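Local structure of SusD superfamily protein (Bacteroides vulgatus, 3MYV) at residues F249-N254 and N328-R333; L312-G317 and V392-R397; S30-A35 and A118-D123. The protein probably binds polysaccharides at the bacterial outer membrane. All blocks are in the same frame, centred on the assembly; numbering follows the deposited sequence.

Overall arrangement
Contact 1, the two-stranded antiparallel pair of 249-254 and 328-333, touches both of the others, its centre about 12 Å from each of theirs. Toward contact 2 the bridge is ionic: Arg333 NE lies 2.8 Å from Glu394 OE1, and Leu315 packs on Asn329. Toward contact 3, Asn329 ND2 stands 2.8 Å from Tyr33 O, a probable hydrogen bond, while Tyr33 also packs on Ile252 and Val331. Contacts 2 and 3, with centres about 17 Å apart, do not touch, yet one 1,2-ethanediol molecule, probably from the crystallisation liquor, reaches both. The sodium ion sits at the Asn254 end of contact 1, about 13 Å from the side chain of Tyr33.

Contact 1 (F249-N254 and N328-R333); sequences FFEIAN and NNVVLR. With NA (sodium ion), chain C; EDO (1,2-ethanediol), chain E.
Two classic beta bulges follow each other where Phe249 and Phe250 meet Val331 and Leu332 in this short antiparallel two-stranded sheet. Leu332 O takes the N-H of both Phe249 and Phe250, and Phe250 O in turn accepts from Val331 N at 2.9 Å and from Leu332 N. Beyond the bulges, Ile252 N donates to Asn329 O at 2.8 Å. With CG of Phe250 trans to the backbone N (chi1 177°), the ring runs alongside Val331, CD2 3.5 Å from Val331 CB. The amide of Asn328 works in two directions: ND2 gives an in-plane N-H to the anti lone pair of Glu251 OE2 at 2.9 Å, the carboxylate standing nearly perpendicular (89°), while OD1 receives Asn254 N from above its carbonyl plane at 2.8 Å. Outside the pair, Glu251 is also held by Ser248 and Phe244 N, and Lys243 reaches Asn328 OD1. In place of Asn328, an alanine is likely to cost Asn254 N its acceptor and Glu251 OE2 one of its two donors, leaving the turn toward the metal site less fixed. Backbone oxygens of Ser255, Asp258, Pro260 and Leu325 surround the sodium ion; Asn254, also bonded to Cys327, binds it through OD1 at 2.3 Å.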
loop_
_atom_site.group_PDB
_atom_site.type_symbol
_atom_site.label_atom_id
_atom_site.label_comp_id
_atom_site.label_asym_id
_atom_site.label_seq_id
_atom_site.Cartn_x
_atom_site.Cartn_y
_atom_site.Cartn_z
ATOM N N PHE A 249 9.697 1.204 -7.872
ATOM C CA PHE A 249 10.660 1.736 -6.889
ATOM C C PHE A 249 10.918 0.671 -5.799
ATOM O O PHE A 249 12.059 0.474 -5.325
ATOM C CB PHE A 249 10.150 2.986 -6.160
ATOM C CG PHE A 249 9.770 4.146 -7.044
ATOM C CD1 PHE A 249 10.723 4.786 -7.825
ATOM C CD2 PHE A 249 8.453 4.639 -7.053
ATOM C CE1 PHE A 249 10.383 5.878 -8.637
ATOM C CE2 PHE A 249 8.112 5.753 -7.843
ATOM C CZ PHE A 249 9.077 6.359 -8.645
ATOM N N PHE A 250 9.838 0.019 -5.379
ATOM C CA PHE A 250 9.900 -0.980 -4.313
ATOM C C PHE A 250 8.893 -2.070 -4.592
ATOM O O PHE A 250 7.692 -1.783 -4.693
ATOM C CB PHE A 250 9.592 -0.307 -2.958
ATOM C CG PHE A 250 9.567 -1.254 -1.776
ATOM C CD1 PHE A 250 10.426 -2.363 -1.704
ATOM C CD2 PHE A 250 8.699 -1.030 -0.740
ATOM C CE1 PHE A 250 10.386 -3.228 -0.619
ATOM C CE2 PHE A 250 8.659 -1.890 0.355
ATOM C CZ PHE A 250 9.503 -3.003 0.388
ATOM N N GLU A 251 9.356 -3.317 -4.708
ATOM C CA GLU A 251 8.437 -4.456 -4.700
ATOM C C GLU A 251 9.010 -5.534 -3.797
ATOM O O GLU A 251 10.229 -5.629 -3.655
ATOM C CB GLU A 251 8.162 -4.993 -6.107
ATOM C CG GLU A 251 9.361 -5.597 -6.818
ATOM C CD GLU A 251 9.112 -5.823 -8.293
ATOM O OE1 GLU A 251 8.821 -4.835 -9.004
ATOM O OE2 GLU A 251 9.241 -6.986 -8.756
ATOM N N ILE A 252 8.135 -6.369 -3.243
ATOM C CA ILE A 252 8.544 -7.502 -2.387
ATOM C C ILE A 252 9.103 -8.634 -3.265
ATOM O O ILE A 252 8.442 -9.107 -4.210
ATOM C CB ILE A 252 7.339 -8.034 -1.538
ATOM C CG1 ILE A 252 6.706 -6.918 -0.702
ATOM C CG2 ILE A 252 7.747 -9.235 -0.658
ATOM C CD1 ILE A 252 7.673 -6.285 0.362
ATOM N N ALA A 253 10.311 -9.086 -2.957
ATOM C CA ALA A 253 10.939 -10.132 -3.758
ATOM C C ALA A 253 10.422 -11.495 -3.276
ATOM O O ALA A 253 10.548 -11.853 -2.103
ATOM C CB ALA A 253 12.470 -10.075 -3.661
ATOM N N ASN A 254 9.863 -12.248 -4.202
ATOM C CA ASN A 254 9.328 -13.579 -3.934
ATOM C C ASN A 254 10.019 -14.534 -4.892
ATOM O O ASN A 254 10.618 -14.117 -5.882
ATOM C CB ASN A 254 7.812 -13.541 -4.170
ATOM C CG ASN A 254 7.069 -14.795 -3.688
ATOM O OD1 ASN A 254 7.651 -15.738 -3.146
ATOM N ND2 ASN A 254 5.754 -14.797 -3.904
ATOM N N ASN A 328 6.016 -11.235 -7.233
ATOM C CA ASN A 328 6.396 -10.112 -6.398
ATOM C C ASN A 328 5.201 -9.153 -6.243
ATOM O O ASN A 328 4.411 -8.976 -7.172
ATOM C CB ASN A 328 7.573 -9.363 -7.044
ATOM C CG ASN A 328 8.872 -10.145 -7.032
ATOM O OD1 ASN A 328 8.901 -11.342 -6.694
ATOM N ND2 ASN A 328 9.983 -9.460 -7.392
ATOM N N ASN A 329 5.056 -8.537 -5.083
ATOM C CA ASN A 329 3.984 -7.577 -4.863
ATOM C C ASN A 329 4.578 -6.184 -4.884
ATOM O O ASN A 329 5.488 -5.853 -4.103
ATOM C CB ASN A 329 3.292 -7.826 -3.530
ATOM C CG ASN A 329 2.656 -9.201 -3.441
ATOM O OD1 ASN A 329 2.216 -9.780 -4.450
ATOM N ND2 ASN A 329 2.599 -9.734 -2.225
ATOM N N VAL A 330 4.124 -5.390 -5.833
ATOM C CA VAL A 330 4.517 -3.987 -5.950
ATOM C C VAL A 330 4.003 -3.203 -4.763
ATOM O O VAL A 330 2.831 -3.324 -4.414
ATOM C CB VAL A 330 3.900 -3.331 -7.187
ATOM C CG1 VAL A 330 4.130 -1.802 -7.153
ATOM C CG2 VAL A 330 4.472 -3.923 -8.422
ATOM N N VAL A 331 4.863 -2.371 -4.166
ATOM C CA VAL A 331 4.501 -1.509 -3.050
ATOM C C VAL A 331 4.524 -0.020 -3.449
ATOM O O VAL A 331 3.639 0.735 -3.068
ATOM C CB VAL A 331 5.451 -1.781 -1.865
ATOM C CG1 VAL A 331 5.150 -0.863 -0.644
ATOM C CG2 VAL A 331 5.377 -3.261 -1.405
ATOM N N LEU A 332 5.544 0.389 -4.203
ATOM C CA LEU A 332 5.687 1.753 -4.700
ATOM C C LEU A 332 6.146 1.724 -6.147
ATOM O O LEU A 332 7.240 1.232 -6.455
ATOM C CB LEU A 332 6.705 2.512 -3.837
ATOM C CG LEU A 332 6.392 2.703 -2.358
ATOM C CD1 LEU A 332 7.716 2.873 -1.546
ATOM C CD2 LEU A 332 5.453 3.901 -2.172
ATOM N N ARG A 333 5.304 2.246 -7.035
ATOM C CA ARG A 333 5.662 2.373 -8.443
ATOM C C ARG A 333 5.346 3.742 -9.008
ATOM O O ARG A 333 4.548 4.515 -8.454
ATOM C CB ARG A 333 5.036 1.270 -9.298
ATOM C CG ARG A 333 3.519 1.339 -9.487
ATOM C CD ARG A 333 3.061 0.202 -10.385
ATOM N NE ARG A 333 1.588 0.150 -10.469
ATOM C CZ ARG A 333 0.882 0.505 -11.536
ATOM N NH1 ARG A 333 1.481 0.973 -12.632
ATOM N NH2 ARG A 333 -0.442 0.401 -11.514
HETATM NA NA NA C . 6.942 -17.972 -3.254
HETATM C C1 EDO E . 0.311 -5.907 -5.526
HETATM O O1 EDO E . 0.567 -4.491 -5.415
HETATM C C2 EDO E . 0.431 -6.351 -6.973
HETATM O O2 EDO E . 1.811 -6.390 -7.366
HETATM O O HOH W 1 12.156 -11.563 -6.898
HETATM O O HOH W 2 6.700 -20.410 -3.184
#

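Contact 2 (L312-G317 and V392-R397); sequences LYKLRG and VGEGHR. With EDO (1,2-ethanediol), chain I.
Leu312 meets Val392 tip to tip, its CD1 3.9 Å from Val392 CG1, while its other methyl, CD2, rests 3.6 Å from Gly393 CA. There is no room for a larger residue at that glycine: a CB would run into Leu312 CD2, and the backbone angles there (phi 86°) would also press it against the preceding carbonyl. Met48 of strand 48-50 packs on both Leu312 and Val392. Next along the chain, Tyr313 packs within its own loop: Arg316 CG lies over the centre of its ring, and Arg316 NH1 bonds Tyr313 O at 2.9 Å in the carbonyl plane. The contact thus joins two loops of the SusD fold, one leaving strand 307-312 and the other linking helix 380-391 to helix 397-403. Between them Lys314 NZ makes both polar bonds across the contact. The lysine chain starts out extended and bends at chi3 (-96°), which brings NZ to the other loop. There NZ donates to Val392 O at 2.7 Å, in the carbonyl plane, and forms a salt bridge with Glu394 OE2 at 2.8 Å, met on the anti lone pair; the two side chains cross at about a right angle. Glu394 has a second cationic partner, Arg333, at its OE1, so the buried carboxylate is flanked by two positive groups, which would probably favour its charged form. Leu315 packs on Asn329 of strand 329-333 and on Cys327 just before it, and the backbone of Arg316 is hydrogen-bonded to Trp238 and Val240.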
loop_
_atom_site.group_PDB
_atom_site.type_symbol
_atom_site.label_atom_id
_atom_site.label_comp_id
_atom_site.label_asym_id
_atom_site.label_seq_id
_atom_site.Cartn_x
_atom_site.Cartn_y
_atom_site.Cartn_z
ATOM N N LEU A 312 -8.973 -10.940 -11.442
ATOM C CA LEU A 312 -7.926 -10.001 -11.766
ATOM C C LEU A 312 -6.635 -10.782 -11.982
ATOM O O LEU A 312 -6.084 -11.371 -11.059
ATOM C CB LEU A 312 -7.696 -8.981 -10.655
ATOM C CG LEU A 312 -6.609 -7.940 -10.953
ATOM C CD1 LEU A 312 -7.018 -7.060 -12.137
ATOM C CD2 LEU A 312 -6.319 -7.090 -9.670
ATOM N N TYR A 313 -6.149 -10.731 -13.205
ATOM C CA TYR A 313 -4.934 -11.389 -13.563
ATOM C C TYR A 313 -3.806 -10.360 -13.732
ATOM O O TYR A 313 -3.215 -10.166 -14.803
ATOM C CB TYR A 313 -5.187 -12.234 -14.803
ATOM C CG TYR A 313 -4.091 -13.211 -15.122
ATOM C CD1 TYR A 313 -3.290 -13.767 -14.110
ATOM C CD2 TYR A 313 -3.874 -13.624 -16.426
ATOM C CE1 TYR A 313 -2.324 -14.686 -14.398
ATOM C CE2 TYR A 313 -2.860 -14.555 -16.730
ATOM C CZ TYR A 313 -2.100 -15.063 -15.710
ATOM O OH TYR A 313 -1.122 -15.989 -15.992
ATOM N N LYS A 314 -3.507 -9.712 -12.618
ATOM C CA LYS A 314 -2.456 -8.724 -12.549
ATOM C C LYS A 314 -1.135 -9.331 -12.072
ATOM O O LYS A 314 -0.080 -8.798 -12.381
ATOM C CB LYS A 314 -2.900 -7.534 -11.676
ATOM C CG LYS A 314 -1.837 -6.487 -11.477
ATOM C CD LYS A 314 -2.365 -5.247 -10.774
ATOM C CE LYS A 314 -2.769 -4.155 -11.708
ATOM N NZ LYS A 314 -3.223 -2.836 -11.047
ATOM N N LEU A 315 -1.174 -10.445 -11.343
ATOM C CA LEU A 315 0.046 -11.112 -10.953
ATOM C C LEU A 315 0.192 -12.330 -11.860
ATOM O O LEU A 315 -0.392 -13.412 -11.624
ATOM C CB LEU A 315 -0.004 -11.478 -9.453
ATOM C CG LEU A 315 -0.100 -10.230 -8.538
ATOM C CD1 LEU A 315 -1.580 -9.858 -8.149
ATOM C CD2 LEU A 315 0.697 -10.415 -7.281
ATOM N N ARG A 316 0.965 -12.137 -12.920
ATOM C CA ARG A 316 0.885 -13.012 -14.076
ATOM C C ARG A 316 2.050 -14.014 -14.080
ATOM O O ARG A 316 3.211 -13.631 -14.040
ATOM C CB ARG A 316 0.883 -12.169 -15.365
ATOM C CG ARG A 316 -0.296 -11.182 -15.457
ATOM C CD ARG A 316 -0.288 -10.345 -16.753
ATOM N NE ARG A 316 -0.683 -11.107 -17.936
ATOM C CZ ARG A 316 -1.939 -11.277 -18.353
ATOM N NH1 ARG A 316 -2.976 -10.745 -17.684
ATOM N NH2 ARG A 316 -2.166 -11.974 -19.474
ATOM N N GLY A 317 1.729 -15.294 -14.156
ATOM C CA GLY A 317 2.746 -16.328 -14.265
ATOM C C GLY A 317 3.024 -16.585 -15.730
ATOM O O GLY A 317 2.553 -15.854 -16.586
ATOM N N VAL A 392 -5.945 -1.082 -9.101
ATOM C CA VAL A 392 -6.700 -2.259 -8.688
ATOM C C VAL A 392 -5.744 -3.405 -8.340
ATOM O O VAL A 392 -4.767 -3.675 -9.060
ATOM C CB VAL A 392 -7.737 -2.688 -9.765
ATOM C CG1 VAL A 392 -7.055 -3.334 -11.023
ATOM C CG2 VAL A 392 -8.774 -3.638 -9.147
ATOM N N GLY A 393 -5.992 -4.059 -7.211
ATOM C CA GLY A 393 -5.130 -5.174 -6.811
ATOM C C GLY A 393 -3.885 -4.767 -6.027
ATOM O O GLY A 393 -3.119 -5.651 -5.603
ATOM N N GLU A 394 -3.650 -3.459 -5.888
ATOM C CA GLU A 394 -2.410 -2.925 -5.305
ATOM C C GLU A 394 -2.650 -2.312 -3.925
ATOM O O GLU A 394 -1.744 -1.716 -3.322
ATOM C CB GLU A 394 -1.738 -1.910 -6.260
ATOM C CG GLU A 394 -1.190 -2.563 -7.510
ATOM C CD GLU A 394 -0.698 -1.551 -8.524
ATOM O OE1 GLU A 394 0.337 -0.919 -8.238
ATOM O OE2 GLU A 394 -1.327 -1.401 -9.591
ATOM N N GLY A 395 -3.860 -2.462 -3.403
ATOM C CA GLY A 395 -4.110 -2.162 -1.992
ATOM C C GLY A 395 -4.445 -0.722 -1.666
ATOM O O GLY A 395 -4.213 -0.287 -0.529
ATOM N N HIS A 396 -4.958 0.032 -2.643
ATOM C CA HIS A 396 -5.208 1.476 -2.449
ATOM C C HIS A 396 -6.666 1.869 -2.270
ATOM O O HIS A 396 -6.953 2.824 -1.545
ATOM C CB HIS A 396 -4.692 2.292 -3.650
ATOM C CG HIS A 396 -3.215 2.236 -3.846
ATOM N ND1 HIS A 396 -2.355 3.182 -3.315
ATOM C CD2 HIS A 396 -2.440 1.364 -4.538
ATOM C CE1 HIS A 396 -1.117 2.881 -3.674
ATOM N NE2 HIS A 396 -1.140 1.791 -4.423
ATOM N N ARG A 397 -7.577 1.218 -3.002
ATOM C CA ARG A 397 -8.934 1.749 -3.190
ATOM C C ARG A 397 -9.677 2.126 -1.918
ATOM O O ARG A 397 -10.245 3.239 -1.829
ATOM C CB ARG A 397 -9.792 0.797 -4.041
ATOM C CG ARG A 397 -11.183 1.338 -4.394
ATOM C CD ARG A 397 -11.151 2.562 -5.347
ATOM N NE ARG A 397 -12.494 2.858 -5.844
ATOM C CZ ARG A 397 -12.900 4.017 -6.363
ATOM N NH1 ARG A 397 -12.084 5.035 -6.456
ATOM N NH2 ARG A 397 -14.151 4.141 -6.792
HETATM C C1 EDO I . 0.082 -0.980 -0.472
HETATM O O1 EDO I . -1.108 -0.201 -0.492
HETATM C C2 EDO I . 1.317 -0.086 -0.621
HETATM O O2 EDO I . 1.737 0.494 0.661
#

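Contact 3 (S30-A35 and A118-D123); sequences SGYYGA and ALCQFD. With EDO (1,2-ethanediol), chain I.
Tyr32 OH and Tyr33 OH both donate to one oxygen, Asp123 OD2, each at 2.6 Å. The two approaches differ: Tyr32 comes onto the anti lone pair, its ring plane 88° from that of the carboxylate, whereas Tyr33 arrives on the syn side, 18° out of the carboxylate plane. Two short bonds from separate directions should fix the rotation of the acid group and probably favour its ionised form. In Asp123 a chi1 of -74° sets CG opposite the carbonyl carbon and swings the carboxylate toward the two hydroxyls. Consecutive in sequence, the tyrosines also support each other: Tyr33 CD2 sits 3.5 Å above the plane of the Tyr32 ring, over its centre. Leu119 and Cys120 of the helix flank the rings. Leu119 CD1 is 3.7 Å from Tyr33 OH, and Cys120 SG lies at the edge of the Tyr32 ring, 5.4 Å from its centroid, a sulfur-aromatic contact. On its other side Tyr33 OH accepts a hydrogen bond from O2 of a 1,2-ethanediol molecule at 2.8 Å. In the second shell, Arg126, one turn further along the helix, salt-bridges Asp123 OD1 and also bonds the diol, with Arg198 joining it there. The tyrosines are presented by a type I turn from Tyr32 to Ala35, where Ala35 takes the N-cap position of helix 36-43. The contact thus ties a loop to a helix in the mostly helical N-terminal part of this SusD-family protein. The loop links helix 13-27 to helix 36-43 and lies against helix 103-128; Met27 of helix 13-27 packs on Tyr32, Tyr33 and Leu119, helix 77-94 covers Cys120 through Ile82 and Leu83, and at Tyr33 the loop meets strand 329-333.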
loop_
_atom_site.group_PDB
_atom_site.type_symbol
_atom_site.label_atom_id
_atom_site.label_comp_id
_atom_site.label_asym_id
_atom_site.label_seq_id
_atom_site.Cartn_x
_atom_site.Cartn_y
_atom_site.Cartn_z
ATOM N N SER A 30 3.052 -13.396 4.418
ATOM C CA SER A 30 1.674 -13.281 3.900
ATOM C C SER A 30 0.775 -12.485 4.849
ATOM O O SER A 30 -0.184 -11.875 4.409
ATOM C CB SER A 30 1.072 -14.661 3.656
ATOM O OG SER A 30 1.034 -15.388 4.874
ATOM N N GLY A 31 1.136 -12.433 6.135
ATOM C CA GLY A 31 0.430 -11.622 7.111
ATOM C C GLY A 31 0.587 -10.112 6.973
ATOM O O GLY A 31 -0.164 -9.346 7.622
ATOM N N TYR A 32 1.570 -9.674 6.183
ATOM C CA TYR A 32 1.792 -8.234 5.938
ATOM C C TYR A 32 1.853 -7.955 4.419
ATOM O O TYR A 32 0.814 -8.008 3.770
ATOM C CB TYR A 32 3.012 -7.746 6.754
ATOM C CG TYR A 32 3.260 -6.234 6.807
ATOM C CD1 TYR A 32 2.243 -5.312 6.511
ATOM C CD2 TYR A 32 4.506 -5.733 7.203
ATOM C CE1 TYR A 32 2.480 -3.914 6.563
ATOM C CE2 TYR A 32 4.752 -4.352 7.269
ATOM C CZ TYR A 32 3.736 -3.448 6.939
ATOM O OH TYR A 32 3.962 -2.097 7.017
ATOM N N TYR A 33 3.029 -7.721 3.836
ATOM C CA TYR A 33 3.106 -7.387 2.405
ATOM C C TYR A 33 3.165 -8.585 1.440
ATOM O O TYR A 33 3.232 -8.419 0.218
ATOM C CB TYR A 33 4.238 -6.380 2.160
ATOM C CG TYR A 33 3.795 -4.944 2.364
ATOM C CD1 TYR A 33 2.863 -4.362 1.500
ATOM C CD2 TYR A 33 4.271 -4.187 3.422
ATOM C CE1 TYR A 33 2.442 -3.069 1.664
ATOM C CE2 TYR A 33 3.835 -2.871 3.603
ATOM C CZ TYR A 33 2.919 -2.330 2.709
ATOM O OH TYR A 33 2.466 -1.042 2.867
ATOM N N GLY A 34 3.129 -9.802 1.974
ATOM C CA GLY A 34 2.948 -10.975 1.127
ATOM C C GLY A 34 1.526 -11.165 0.621
ATOM O O GLY A 34 1.321 -11.851 -0.393
ATOM N N ALA A 35 0.556 -10.573 1.317
ATOM C CA ALA A 35 -0.861 -10.704 0.957
ATOM C C ALA A 35 -1.802 -9.776 1.744
ATOM O O ALA A 35 -2.613 -9.063 1.149
ATOM C CB ALA A 35 -1.323 -12.173 1.144
ATOM N N ALA A 118 9.110 4.147 9.109
ATOM C CA ALA A 118 8.058 5.032 8.659
ATOM C C ALA A 118 6.934 4.257 7.940
ATOM O O ALA A 118 5.782 4.487 8.199
ATOM C CB ALA A 118 8.653 6.142 7.731
ATOM N N LEU A 119 7.277 3.321 7.059
ATOM C CA LEU A 119 6.259 2.523 6.378
ATOM C C LEU A 119 5.406 1.691 7.351
ATOM O O LEU A 119 4.162 1.721 7.294
ATOM C CB LEU A 119 6.929 1.607 5.348
ATOM C CG LEU A 119 6.006 0.714 4.528
ATOM C CD1 LEU A 119 4.913 1.561 3.858
ATOM C CD2 LEU A 119 6.829 -0.048 3.484
ATOM N N CYS A 120 6.073 1.006 8.278
ATOM C CA CYS A 120 5.389 0.186 9.263
ATOM C C CYS A 120 4.449 1.039 10.106
ATOM O O CYS A 120 3.266 0.712 10.289
ATOM C CB CYS A 120 6.397 -0.491 10.178
ATOM S SG CYS A 120 7.297 -1.834 9.367
ATOM N N GLN A 121 4.965 2.140 10.626
ATOM C CA GLN A 121 4.107 2.988 11.470
ATOM C C GLN A 121 2.953 3.577 10.678
ATOM O O GLN A 121 1.821 3.732 11.203
ATOM C CB GLN A 121 4.925 4.061 12.173
ATOM C CG GLN A 121 4.116 4.749 13.318
ATOM C CD GLN A 121 3.951 3.845 14.535
ATOM O OE1 GLN A 121 4.950 3.390 15.112
ATOM N NE2 GLN A 121 2.688 3.648 14.984
ATOM N N PHE A 122 3.203 3.919 9.412
ATOM C CA PHE A 122 2.147 4.473 8.543
ATOM C C PHE A 122 1.018 3.471 8.340
ATOM O O PHE A 122 -0.154 3.800 8.510
ATOM C CB PHE A 122 2.734 4.937 7.198
ATOM C CG PHE A 122 1.692 5.333 6.159
ATOM C CD1 PHE A 122 0.863 6.429 6.363
ATOM C CD2 PHE A 122 1.598 4.660 4.955
ATOM C CE1 PHE A 122 -0.077 6.802 5.394
ATOM C CE2 PHE A 122 0.677 5.041 3.981
ATOM C CZ PHE A 122 -0.159 6.124 4.207
ATOM N N ASP A 123 1.383 2.232 8.022
ATOM C CA ASP A 123 0.400 1.174 7.854
ATOM C C ASP A 123 -0.413 0.935 9.131
ATOM O O ASP A 123 -1.654 0.908 9.089
ATOM C CB ASP A 123 1.083 -0.092 7.350
ATOM C CG ASP A 123 1.478 0.011 5.867
ATOM O OD1 ASP A 123 0.874 0.848 5.151
ATOM O OD2 ASP A 123 2.397 -0.728 5.431
HETATM C C1 EDO I . 0.082 -0.980 -0.472
HETATM O O1 EDO I . -1.108 -0.201 -0.492
HETATM C C2 EDO I . 1.317 -0.086 -0.621
HETATM O O2 EDO I . 1.737 0.494 0.661
#